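Local coordinates for protein ketosynthase (PDB 6KXD) that probably condenses a growing fatty acyl chain on acyl carrier protein with malonyl-ACP, releasing CO2, as the ketosynthase of a highly reducing type II polyketide synthase, at residues A[326-331]-A[357-362]; A[296-301]-A[387-392]; A[104-109]-A[187-192]; A[192-197]-A[238-243]. All coordinates share one frame; numbering follows the deposited sequence.

Interaction 1 of 4, residues A[326-331]-A[357-362]; sequences RTVAVK and FIPPTI
I358, V328 and T361 bury more area than any other residues where strand 326-328 and the turn after it lie against segment 357-362. The two chains run 68° apart and are not paired as strands, so side chains do most of the joining. I358 works with both of its branches. Its CG2 meets CG1 of V328 at 3.6 Å, the two side chains crossing at about a right angle, while CD1 ends over the middle of the R326 guanidinium, 3.5 Å above the plane. The arginine chain turns at its third torsion (chi3 -73°), which lays the flat group across the isoleucine tip instead of past it. V328 also faces the first proline: its CG2 lies 4.2 Å from CG of P359, and its CB and both methyls crowd round the P359 carbonyl oxygen, an acceptor that is buried here without a hydrogen-bonding partner. T361 supplies the one hydrogen bond of the contact. With OG1 beside its own backbone N and anti to the carbonyl carbon (chi1 -45°), the hydroxyl accepts from A329 N at 3.0 Å, and it has a second partner in V375 O. The other branch, CG2, rests 4.0 Å from CB of A329. The contact belongs to the C-terminal half of the thiolase fold. Strand 326-328 lies parallel to strand 297-299, whose F297 packs on V328, I358 and P359; M333 of helix 331-334 touches P359 and P360, and strand 357-358 pairs antiparallel with strand 381-382.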
loop_
_atom_site.group_PDB
_atom_site.type_symbol
_atom_site.label_atom_id
_atom_site.label_comp_id
_atom_site.label_asym_id
_atom_site.label_seq_id
_atom_site.Cartn_x
_atom_site.Cartn_y
_atom_site.Cartn_z
ATOM N N ARG A 326 -12.906 -25.816 -9.646
ATOM C CA ARG A 326 -11.570 -25.947 -10.155
ATOM C C ARG A 326 -10.734 -24.784 -9.620
ATOM O O ARG A 326 -11.202 -23.663 -9.610
ATOM C CB ARG A 326 -11.578 -25.941 -11.686
ATOM C CG ARG A 326 -11.997 -27.282 -12.271
ATOM C CD ARG A 326 -12.335 -27.227 -13.739
ATOM N NE ARG A 326 -13.598 -26.559 -13.988
ATOM C CZ ARG A 326 -14.203 -26.550 -15.171
ATOM N NH1 ARG A 326 -13.685 -27.250 -16.168
ATOM N NH2 ARG A 326 -15.311 -25.847 -15.353
ATOM N N THR A 327 -9.517 -25.094 -9.198
ATOM C CA THR A 327 -8.662 -24.193 -8.499
ATOM C C THR A 327 -7.295 -24.251 -9.182
ATOM O O THR A 327 -6.570 -25.205 -9.071
ATOM C CB THR A 327 -8.630 -24.535 -7.001
ATOM O OG1 THR A 327 -9.946 -24.356 -6.486
ATOM C CG2 THR A 327 -7.618 -23.713 -6.231
ATOM N N VAL A 328 -6.942 -23.158 -9.847
ATOM C CA VAL A 328 -5.769 -23.071 -10.657
ATOM C C VAL A 328 -4.820 -22.009 -10.101
ATOM O O VAL A 328 -5.252 -21.064 -9.432
ATOM C CB VAL A 328 -6.158 -22.742 -12.109
ATOM C CG1 VAL A 328 -7.283 -23.643 -12.581
ATOM C CG2 VAL A 328 -6.530 -21.281 -12.307
ATOM N N ALA A 329 -3.541 -22.184 -10.420
ATOM C CA ALA A 329 -2.449 -21.358 -9.932
ATOM C C ALA A 329 -1.660 -20.770 -11.116
ATOM O O ALA A 329 -0.718 -21.353 -11.607
ATOM C CB ALA A 329 -1.578 -22.147 -8.999
ATOM N N VAL A 330 -2.004 -19.527 -11.473
ATOM C CA VAL A 330 -1.349 -18.711 -12.509
ATOM C C VAL A 330 0.144 -18.544 -12.243
ATOM O O VAL A 330 0.934 -18.417 -13.183
ATOM C CB VAL A 330 -2.078 -17.352 -12.611
ATOM C CG1 VAL A 330 -1.346 -16.344 -13.486
ATOM C CG2 VAL A 330 -3.498 -17.548 -13.106
ATOM N N LYS A 331 0.566 -18.569 -10.967
ATOM C CA LYS A 331 1.964 -18.438 -10.622
ATOM C C LYS A 331 2.782 -19.645 -11.113
ATOM O O LYS A 331 4.008 -19.595 -11.124
ATOM C CB LYS A 331 2.150 -18.306 -9.106
ATOM C CG LYS A 331 1.593 -17.013 -8.510
ATOM C CD LYS A 331 1.853 -16.894 -7.040
ATOM C CE LYS A 331 1.312 -15.601 -6.464
ATOM N NZ LYS A 331 -0.160 -15.573 -6.539
ATOM N N PHE A 357 -12.173 -19.561 -21.080
ATOM C CA PHE A 357 -11.155 -20.562 -20.752
ATOM C C PHE A 357 -10.735 -20.480 -19.280
ATOM O O PHE A 357 -10.998 -19.512 -18.593
ATOM C CB PHE A 357 -9.935 -20.409 -21.647
ATOM C CG PHE A 357 -9.005 -19.290 -21.270
ATOM C CD1 PHE A 357 -7.931 -19.517 -20.424
ATOM C CD2 PHE A 357 -9.175 -18.027 -21.806
ATOM C CE1 PHE A 357 -7.060 -18.490 -20.105
ATOM C CE2 PHE A 357 -8.289 -17.006 -21.501
ATOM C CZ PHE A 357 -7.247 -17.237 -20.635
ATOM N N ILE A 358 -10.073 -21.548 -18.834
ATOM C CA ILE A 358 -9.515 -21.646 -17.524
ATOM C C ILE A 358 -8.039 -21.938 -17.711
ATOM O O ILE A 358 -7.667 -22.963 -18.297
ATOM C CB ILE A 358 -10.200 -22.722 -16.666
ATOM C CG1 ILE A 358 -11.698 -22.490 -16.514
ATOM C CG2 ILE A 358 -9.515 -22.803 -15.307
ATOM C CD1 ILE A 358 -12.377 -23.616 -15.781
ATOM N N PRO A 359 -7.151 -21.027 -17.255
ATOM C CA PRO A 359 -5.730 -21.172 -17.492
ATOM C C PRO A 359 -5.243 -22.304 -16.609
ATOM O O PRO A 359 -5.851 -22.570 -15.566
ATOM C CB PRO A 359 -5.141 -19.823 -17.074
ATOM C CG PRO A 359 -6.101 -19.322 -16.024
ATOM C CD PRO A 359 -7.458 -19.812 -16.483
ATOM N N PRO A 360 -4.140 -22.971 -17.005
ATOM C CA PRO A 360 -3.676 -24.169 -16.309
ATOM C C PRO A 360 -2.748 -23.914 -15.125
ATOM O O PRO A 360 -2.024 -22.902 -15.098
ATOM C CB PRO A 360 -2.835 -24.909 -17.360
ATOM C CG PRO A 360 -2.315 -23.798 -18.256
ATOM C CD PRO A 360 -3.323 -22.662 -18.189
ATOM N N THR A 361 -2.738 -24.889 -14.209
ATOM C CA THR A 361 -1.643 -25.085 -13.293
ATOM C C THR A 361 -0.623 -26.003 -13.978
ATOM O O THR A 361 -0.861 -27.222 -14.091
ATOM C CB THR A 361 -2.124 -25.685 -11.966
ATOM O OG1 THR A 361 -3.296 -24.991 -11.552
ATOM C CG2 THR A 361 -1.042 -25.664 -10.909
ATOM N N ILE A 362 0.495 -25.422 -14.423
ATOM C CA ILE A 362 1.497 -26.107 -15.216
ATOM C C ILE A 362 2.539 -26.727 -14.277
ATOM O O ILE A 362 2.434 -26.608 -13.069
ATOM C CB ILE A 362 2.113 -25.148 -16.257
ATOM C CG1 ILE A 362 3.120 -24.156 -15.651
ATOM C CG2 ILE A 362 1.005 -24.457 -17.015
ATOM C CD1 ILE A 362 3.981 -23.410 -16.680
#

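Interaction 2 of 4, residues A[296-301]-A[387-392]; sequences DFISAH and IVQNNS
F297 and V388 pack ring on methyl where strands 297-299 and 387-392 run parallel. From CB the phenylalanine takes the crowded position between backbone N and carbonyl carbon (chi1 77°), which brings its ring over the neighbouring valine. CD1 and CE1 face CG2 of V388, with CE1 the nearer at 3.4 Å; CZ and CE2 reach CG1, and CD2 lies farther from it at 4.1 Å. That second methyl sits over the ring face, offset toward the rim, 3.6 Å from the centroid in a CH-pi contact. A leucine here, lacking the flat face, would probably leave both V388 methyls less well packed and CG1 without its CH-pi partner. Between the strands, Q389 N donates to F297 O, S299 N to Q389 O at 2.6 Å, and N391 N to S299 O at 2.7 Å, the last with an almost straight N-H...O angle of 178°. At the outer end D296 N donates to I387 O, and D296 OD2, which also accepts from R386 N, receives I387 N on the anti side of the carboxylate. Polar side chains join in on both faces. S299 OG donates to N390 OD1 at 2.9 Å, while N390 ND2 is bound by N174 and S342. On the face of I298, Q389 NE2 donates to a lone pair of N391 OD1 at 2.6 Å; Q389 OE1 is taken by Y320 and N391 ND2 by E312 OE1. These matched partners probably fix the amide flips and let the strand keep polar side chains in the buried interior.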
loop_
_atom_site.group_PDB
_atom_site.type_symbol
_atom_site.label_atom_id
_atom_site.label_comp_id
_atom_site.label_asym_id
_atom_site.label_seq_id
_atom_site.Cartn_x
_atom_site.Cartn_y
_atom_site.Cartn_z
ATOM N N ASP A 296 -17.114 -20.493 -11.072
ATOM C CA ASP A 296 -16.675 -21.380 -12.135
ATOM C C ASP A 296 -15.267 -21.886 -11.865
ATOM O O ASP A 296 -15.000 -23.048 -12.075
ATOM C CB ASP A 296 -16.848 -20.692 -13.485
ATOM C CG ASP A 296 -18.331 -20.479 -13.712
ATOM O OD1 ASP A 296 -19.083 -21.460 -13.489
ATOM O OD2 ASP A 296 -18.735 -19.334 -13.986
ATOM N N PHE A 297 -14.361 -21.011 -11.417
ATOM C CA PHE A 297 -13.075 -21.466 -10.913
ATOM C C PHE A 297 -12.496 -20.407 -9.959
ATOM O O PHE A 297 -12.921 -19.265 -9.933
ATOM C CB PHE A 297 -12.104 -21.849 -12.044
ATOM C CG PHE A 297 -11.448 -20.710 -12.782
ATOM C CD1 PHE A 297 -12.111 -20.058 -13.806
ATOM C CD2 PHE A 297 -10.192 -20.251 -12.410
ATOM C CE1 PHE A 297 -11.513 -19.004 -14.477
ATOM C CE2 PHE A 297 -9.601 -19.179 -13.062
ATOM C CZ PHE A 297 -10.250 -18.577 -14.115
ATOM N N ILE A 298 -11.558 -20.870 -9.148
ATOM C CA ILE A 298 -10.754 -20.055 -8.286
ATOM C C ILE A 298 -9.397 -19.929 -8.945
ATOM O O ILE A 298 -8.781 -20.949 -9.309
ATOM C CB ILE A 298 -10.650 -20.694 -6.893
ATOM C CG1 ILE A 298 -12.031 -20.863 -6.272
ATOM C CG2 ILE A 298 -9.677 -19.905 -6.015
ATOM C CD1 ILE A 298 -12.101 -21.861 -5.134
ATOM N N SER A 299 -8.947 -18.683 -9.113
ATOM C CA SER A 299 -7.556 -18.365 -9.350
ATOM C C SER A 299 -6.886 -18.262 -7.971
ATOM O O SER A 299 -7.110 -17.291 -7.212
ATOM C CB SER A 299 -7.397 -17.076 -10.132
ATOM O OG SER A 299 -6.036 -16.656 -10.132
ATOM N N ALA A 300 -6.134 -19.301 -7.630
ATOM C CA ALA A 300 -5.565 -19.505 -6.333
ATOM C C ALA A 300 -4.375 -18.568 -6.136
ATOM O O ALA A 300 -3.736 -18.193 -7.095
ATOM C CB ALA A 300 -5.144 -20.936 -6.169
ATOM N N HIS A 301 -4.115 -18.207 -4.880
ATOM C CA HIS A 301 -2.869 -17.567 -4.505
ATOM C C HIS A 301 -1.723 -18.493 -4.904
ATOM O O HIS A 301 -0.705 -18.073 -5.483
ATOM C CB HIS A 301 -2.837 -17.245 -3.013
ATOM C CG HIS A 301 -1.546 -16.628 -2.582
ATOM N ND1 HIS A 301 -1.051 -15.461 -3.139
ATOM C CD2 HIS A 301 -0.677 -16.989 -1.624
ATOM C CE1 HIS A 301 0.101 -15.191 -2.555
ATOM N NE2 HIS A 301 0.330 -16.092 -1.622
ATOM N N ILE A 387 -18.226 -16.513 -13.617
ATOM C CA ILE A 387 -17.871 -15.896 -12.334
ATOM C C ILE A 387 -16.586 -16.557 -11.837
ATOM O O ILE A 387 -16.472 -17.792 -11.826
ATOM C CB ILE A 387 -19.037 -16.003 -11.324
ATOM C CG1 ILE A 387 -20.325 -15.395 -11.896
ATOM C CG2 ILE A 387 -18.659 -15.377 -9.980
ATOM C CD1 ILE A 387 -21.500 -15.388 -10.940
ATOM N N VAL A 388 -15.603 -15.728 -11.456
ATOM C CA VAL A 388 -14.305 -16.219 -11.080
ATOM C C VAL A 388 -13.868 -15.535 -9.776
ATOM O O VAL A 388 -14.139 -14.380 -9.556
ATOM C CB VAL A 388 -13.271 -16.005 -12.195
ATOM C CG1 VAL A 388 -11.917 -16.566 -11.810
ATOM C CG2 VAL A 388 -13.732 -16.584 -13.522
ATOM N N GLN A 389 -13.266 -16.333 -8.898
ATOM C CA GLN A 389 -12.657 -15.869 -7.658
ATOM C C GLN A 389 -11.137 -15.811 -7.854
ATOM O O GLN A 389 -10.502 -16.727 -8.340
ATOM C CB GLN A 389 -13.096 -16.768 -6.508
ATOM C CG GLN A 389 -12.326 -16.548 -5.220
ATOM C CD GLN A 389 -12.796 -17.531 -4.174
ATOM O OE1 GLN A 389 -13.980 -17.830 -4.075
ATOM N NE2 GLN A 389 -11.873 -18.040 -3.388
ATOM N N ASN A 390 -10.559 -14.669 -7.495
ATOM C CA ASN A 390 -9.139 -14.522 -7.511
ATOM C C ASN A 390 -8.650 -14.292 -6.087
ATOM O O ASN A 390 -8.941 -13.254 -5.506
ATOM C CB ASN A 390 -8.749 -13.327 -8.378
ATOM C CG ASN A 390 -7.260 -13.138 -8.549
ATOM O OD1 ASN A 390 -6.548 -14.087 -8.911
ATOM N ND2 ASN A 390 -6.798 -11.905 -8.345
ATOM N N ASN A 391 -7.863 -15.247 -5.589
ATOM C CA ASN A 391 -7.368 -15.272 -4.279
ATOM C C ASN A 391 -5.999 -14.613 -4.216
ATOM O O ASN A 391 -5.184 -14.659 -5.141
ATOM C CB ASN A 391 -7.158 -16.677 -3.723
ATOM C CG ASN A 391 -8.440 -17.414 -3.410
ATOM O OD1 ASN A 391 -9.541 -16.906 -3.598
ATOM N ND2 ASN A 391 -8.290 -18.629 -2.914
ATOM N N SER A 392 -5.716 -14.079 -3.029
ATOM C CA SER A 392 -4.423 -13.587 -2.772
ATOM C C SER A 392 -4.268 -13.507 -1.265
ATOM O O SER A 392 -5.229 -13.211 -0.558
ATOM C CB SER A 392 -4.187 -12.265 -3.449
ATOM O OG SER A 392 -4.842 -11.227 -2.730
#

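Interaction 3 of 4, residues A[104-109]-A[187-192]; sequences QAVITV and GEVDIA
A105 and I191 meet most tightly where strand 105-109 takes up the start of strand 191-192: CB of the alanine and CG2 of the isoleucine are 3.4 Å apart, closer than usual for two carbons. I191 CG2 reaches that spot because it stands between its own backbone N and carbonyl carbon, and it also lies against Q104 O. One hydrogen bond joins the parallel chains here, V106 N to I191 O at 3.2 Å. A192 CA lies 3.1 Å from V106 O in a CA-H...O contact. On the opposite face of the sheet the fit is slacker, with V106 CG2 and V189 CG2 4.2 Å apart. Towards solvent the chains diverge, and Q104 stretches out fully extended (chi1 -173°) across V189 at about a right angle; its CG lies near V189 CG1, and its NE2 is 3.6 Å from that same methyl. Replacing Q104 with an alanine would probably uncover V189 CG1 on this partly exposed side. Beyond it, E188 forms salt bridges with R189 and R190 of the other chain of the assembly, and Q104 packs on E256 of that other chain, so this margin adjoins the chain interface. Inward, helix 172-185 lies under the V106 and V189 side through Y179 and S183, strand 161-166 flanks strand 105-110 on its other edge, and helix 147-156 packs on I107.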
loop_
_atom_site.group_PDB
_atom_site.type_symbol
_atom_site.label_atom_id
_atom_site.label_comp_id
_atom_site.label_asym_id
_atom_site.label_seq_id
_atom_site.Cartn_x
_atom_site.Cartn_y
_atom_site.Cartn_z
ATOM N N GLN A 104 -11.865 12.926 -12.400
ATOM C CA GLN A 104 -11.377 12.611 -11.080
ATOM C C GLN A 104 -11.223 11.090 -11.052
ATOM O O GLN A 104 -12.108 10.360 -11.457
ATOM C CB GLN A 104 -12.306 13.091 -9.964
ATOM C CG GLN A 104 -11.669 12.892 -8.596
ATOM C CD GLN A 104 -12.552 13.236 -7.420
ATOM O OE1 GLN A 104 -13.469 14.050 -7.529
ATOM N NE2 GLN A 104 -12.272 12.611 -6.281
ATOM N N ALA A 105 -10.083 10.607 -10.572
ATOM C CA ALA A 105 -9.809 9.190 -10.722
ATOM C C ALA A 105 -9.004 8.734 -9.528
ATOM O O ALA A 105 -8.346 9.547 -8.831
ATOM C CB ALA A 105 -9.045 8.953 -11.999
ATOM N N VAL A 106 -9.058 7.426 -9.316
ATOM C CA VAL A 106 -8.205 6.816 -8.387
ATOM C C VAL A 106 -7.184 6.009 -9.203
ATOM O O VAL A 106 -7.560 5.314 -10.126
ATOM C CB VAL A 106 -8.995 5.965 -7.376
ATOM C CG1 VAL A 106 -8.105 4.978 -6.635
ATOM C CG2 VAL A 106 -9.737 6.843 -6.387
ATOM N N ILE A 107 -5.908 6.105 -8.813
ATOM C CA ILE A 107 -4.844 5.278 -9.346
ATOM C C ILE A 107 -4.219 4.568 -8.159
ATOM O O ILE A 107 -3.680 5.209 -7.306
ATOM C CB ILE A 107 -3.800 6.116 -10.087
ATOM C CG1 ILE A 107 -4.405 6.854 -11.279
ATOM C CG2 ILE A 107 -2.611 5.245 -10.479
ATOM C CD1 ILE A 107 -3.413 7.766 -11.965
ATOM N N THR A 108 -4.353 3.262 -8.125
ATOM C CA THR A 108 -3.917 2.508 -6.969
ATOM C C THR A 108 -3.167 1.294 -7.503
ATOM O O THR A 108 -3.732 0.500 -8.267
ATOM C CB THR A 108 -5.096 2.270 -6.026
ATOM O OG1 THR A 108 -4.659 1.448 -4.944
ATOM C CG2 THR A 108 -6.264 1.639 -6.730
ATOM N N VAL A 109 -1.866 1.305 -7.192
ATOM C CA VAL A 109 -0.908 0.353 -7.615
ATOM C C VAL A 109 -0.417 -0.373 -6.371
ATOM O O VAL A 109 0.079 0.231 -5.451
ATOM C CB VAL A 109 0.281 0.983 -8.349
ATOM C CG1 VAL A 109 1.262 -0.095 -8.754
ATOM C CG2 VAL A 109 -0.172 1.768 -9.570
ATOM N N GLY A 187 -19.414 6.629 -5.556
ATOM C CA GLY A 187 -19.886 7.622 -6.430
ATOM C C GLY A 187 -18.898 8.749 -6.615
ATOM O O GLY A 187 -19.093 9.595 -7.457
ATOM N N GLU A 188 -17.817 8.764 -5.841
ATOM C CA GLU A 188 -16.903 9.906 -5.835
ATOM C C GLU A 188 -16.024 9.974 -7.088
ATOM O O GLU A 188 -15.525 11.044 -7.426
ATOM C CB GLU A 188 -16.061 9.865 -4.565
ATOM C CG GLU A 188 -16.854 10.258 -3.336
ATOM C CD GLU A 188 -16.207 9.874 -2.021
ATOM O OE1 GLU A 188 -14.981 9.661 -1.998
ATOM O OE2 GLU A 188 -16.948 9.793 -1.012
ATOM N N VAL A 189 -15.812 8.834 -7.756
ATOM C CA VAL A 189 -15.084 8.780 -8.978
ATOM C C VAL A 189 -15.779 7.763 -9.858
ATOM O O VAL A 189 -16.450 6.894 -9.344
ATOM C CB VAL A 189 -13.603 8.386 -8.771
ATOM C CG1 VAL A 189 -12.874 9.416 -7.915
ATOM C CG2 VAL A 189 -13.473 6.984 -8.196
ATOM N N ASP A 190 -15.586 7.899 -11.169
ATOM C CA ASP A 190 -16.195 7.042 -12.142
ATOM C C ASP A 190 -15.128 6.162 -12.782
ATOM O O ASP A 190 -15.431 5.303 -13.608
ATOM C CB ASP A 190 -16.956 7.865 -13.185
ATOM C CG ASP A 190 -18.347 8.245 -12.715
ATOM O OD1 ASP A 190 -18.472 8.681 -11.552
ATOM O OD2 ASP A 190 -19.305 8.084 -13.506
ATOM N N ILE A 191 -13.872 6.379 -12.404
ATOM C CA ILE A 191 -12.789 5.658 -13.024
ATOM C C ILE A 191 -11.664 5.426 -12.015
ATOM O O ILE A 191 -11.365 6.270 -11.174
ATOM C CB ILE A 191 -12.259 6.390 -14.267
ATOM C CG1 ILE A 191 -11.281 5.514 -15.048
ATOM C CG2 ILE A 191 -11.633 7.706 -13.891
ATOM C CD1 ILE A 191 -11.005 6.032 -16.426
ATOM N N ALA A 192 -11.065 4.250 -12.134
ATOM C CA ALA A 192 -9.956 3.823 -11.284
ATOM C C ALA A 192 -8.991 2.975 -12.129
ATOM O O ALA A 192 -9.420 2.078 -12.860
ATOM C CB ALA A 192 -10.524 3.036 -10.146
#

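Interaction 4 of 4, residues A[192-197]-A[238-243]; sequences ALCGGA and LVLESL
L240 and A192 form an antiparallel hydrogen-bonded pair in the central sheet of the N-terminal half of the thiolase fold, and C194 with L238 forms the next. Each pair is closed by two backbone bonds. A192 N donates to L240 O and L240 N returns the bond to A192 O at 2.8 Å; C194 N donates to L238 O, and L238 N to C194 O at 2.7 Å. All four N-H groups and all four carbonyls of these residues are thus satisfied across the contact. L193 and V239, the non-hydrogen-bonded pair between them, turn their polar atoms outward instead: L193 bonds to V106 and T108 of the strand on its other side. What they exchange here is apolar, L193 CD2 lying 3.8 Å from V239 CG2 with the side chains side by side and pointing the same way, on the face covered by V90 and A89 of helix 77-93. On the other face A192 CB meets L240 CB at 4.1 Å, under I184 of helix 172-185. Past the paired residues the polar ends find partners of their own. E241 makes salt bridges with R249 and R103. S242 is the N-cap of helix 243-247, its OG bonded to S245 N and to D190 OD2. The bare backbone of G195 lies near the L238 side chain. C194, with SG anti to its carbonyl carbon (chi1 -55°), sets the sulfur 4.1 Å from L240 CD1.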
loop_
_atom_site.group_PDB
_atom_site.type_symbol
_atom_site.label_atom_id
_atom_site.label_comp_id
_atom_site.label_asym_id
_atom_site.label_seq_id
_atom_site.Cartn_x
_atom_site.Cartn_y
_atom_site.Cartn_z
ATOM N N ALA A 192 -11.065 4.250 -12.134
ATOM C CA ALA A 192 -9.956 3.823 -11.284
ATOM C C ALA A 192 -8.991 2.975 -12.129
ATOM O O ALA A 192 -9.420 2.078 -12.860
ATOM C CB ALA A 192 -10.524 3.036 -10.146
ATOM N N LEU A 193 -7.713 3.332 -12.107
ATOM C CA LEU A 193 -6.645 2.537 -12.650
ATOM C C LEU A 193 -6.004 1.790 -11.486
ATOM O O LEU A 193 -5.356 2.391 -10.635
ATOM C CB LEU A 193 -5.604 3.421 -13.344
ATOM C CG LEU A 193 -6.183 4.455 -14.313
ATOM C CD1 LEU A 193 -5.070 5.219 -15.028
ATOM C CD2 LEU A 193 -7.106 3.770 -15.291
ATOM N N CYS A 194 -6.198 0.480 -11.479
ATOM C CA CYS A 194 -5.848 -0.314 -10.359
ATOM C C CYS A 194 -4.972 -1.480 -10.799
ATOM O O CYS A 194 -5.216 -2.086 -11.799
ATOM C CB CYS A 194 -7.089 -0.909 -9.745
ATOM S SG CYS A 194 -8.274 0.383 -9.321
ATOM N N GLY A 195 -3.994 -1.821 -9.983
ATOM C CA GLY A 195 -3.288 -3.053 -10.213
ATOM C C GLY A 195 -2.134 -3.209 -9.267
ATOM O O GLY A 195 -2.215 -2.958 -8.063
ATOM N N GLY A 196 -1.025 -3.653 -9.833
ATOM C CA GLY A 196 0.164 -3.898 -9.084
ATOM C C GLY A 196 1.334 -4.055 -10.011
ATOM O O GLY A 196 1.146 -4.264 -11.209
ATOM N N ALA A 197 2.502 -3.872 -9.433
ATOM C CA ALA A 197 3.753 -3.791 -10.145
ATOM C C ALA A 197 4.869 -4.180 -9.196
ATOM O O ALA A 197 4.842 -3.791 -8.036
ATOM C CB ALA A 197 3.992 -2.382 -10.613
ATOM N N LEU A 238 -5.599 -2.521 -14.395
ATOM C CA LEU A 238 -6.950 -2.689 -14.804
ATOM C C LEU A 238 -7.628 -1.325 -14.803
ATOM O O LEU A 238 -7.476 -0.551 -13.857
ATOM C CB LEU A 238 -7.668 -3.639 -13.848
ATOM C CG LEU A 238 -7.142 -5.073 -13.823
ATOM C CD1 LEU A 238 -5.962 -5.191 -12.870
ATOM C CD2 LEU A 238 -8.234 -6.045 -13.419
ATOM N N VAL A 239 -8.359 -1.024 -15.883
ATOM C CA VAL A 239 -9.259 0.118 -15.872
ATOM C C VAL A 239 -10.614 -0.344 -15.341
ATOM O O VAL A 239 -11.280 -1.206 -15.974
ATOM C CB VAL A 239 -9.386 0.781 -17.261
ATOM C CG1 VAL A 239 -10.270 2.019 -17.181
ATOM C CG2 VAL A 239 -8.024 1.122 -17.842
ATOM N N LEU A 240 -11.015 0.233 -14.198
ATOM C CA LEU A 240 -12.302 0.069 -13.625
ATOM C C LEU A 240 -13.106 1.330 -13.931
ATOM O O LEU A 240 -12.565 2.432 -13.842
ATOM C CB LEU A 240 -12.227 -0.090 -12.105
ATOM C CG LEU A 240 -11.886 -1.484 -11.590
ATOM C CD1 LEU A 240 -10.463 -1.854 -11.947
ATOM C CD2 LEU A 240 -12.094 -1.541 -10.083
ATOM N N GLU A 241 -14.393 1.153 -14.201
ATOM C CA GLU A 241 -15.274 2.259 -14.568
ATOM C C GLU A 241 -16.677 1.971 -14.084
ATOM O O GLU A 241 -17.077 0.813 -14.052
ATOM C CB GLU A 241 -15.343 2.406 -16.087
ATOM C CG GLU A 241 -14.239 3.246 -16.679
ATOM C CD GLU A 241 -14.453 3.555 -18.159
ATOM O OE1 GLU A 241 -13.806 2.881 -18.993
ATOM O OE2 GLU A 241 -15.261 4.471 -18.471
ATOM N N SER A 242 -17.408 3.017 -13.694
ATOM C CA SER A 242 -18.818 2.809 -13.365
ATOM C C SER A 242 -19.484 2.248 -14.621
ATOM O O SER A 242 -19.088 2.614 -15.721
ATOM C CB SER A 242 -19.494 4.062 -12.905
ATOM O OG SER A 242 -19.624 4.977 -13.974
ATOM N N LEU A 243 -20.422 1.310 -14.454
ATOM C CA LEU A 243 -21.188 0.837 -15.624
ATOM C C LEU A 243 -21.748 2.037 -16.408
ATOM O O LEU A 243 -21.655 2.070 -17.619
ATOM C CB LEU A 243 -22.311 -0.097 -15.175
ATOM C CG LEU A 243 -23.182 -0.628 -16.320
ATOM C CD1 LEU A 243 -22.322 -1.371 -17.333
ATOM C CD2 LEU A 243 -24.292 -1.528 -15.791
#

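Overall arrangement
All four contacts reach one mixed sheet, though in interaction 1 only strand 326-328 belongs to it. Interactions 3 and 4 share A192 and strand 191-198, which takes a parallel neighbour on one edge and an antiparallel one on the other; interactions 1 and 2 meet through strands 297-299 and 326-328, joined by a backbone hydrogen bond from A300 N to V328 O. The centres of interactions 2 and 4 are about 18 Å apart. All four are largely buried, but interaction 4 joins apolar side chains to regular backbone pairing, interaction 2 adds buried amides and a hydroxyl, and interaction 1 relies on side-chain packing. Interaction 3 alone touches the partner chain, with Q104, E188 and D190 partly exposed.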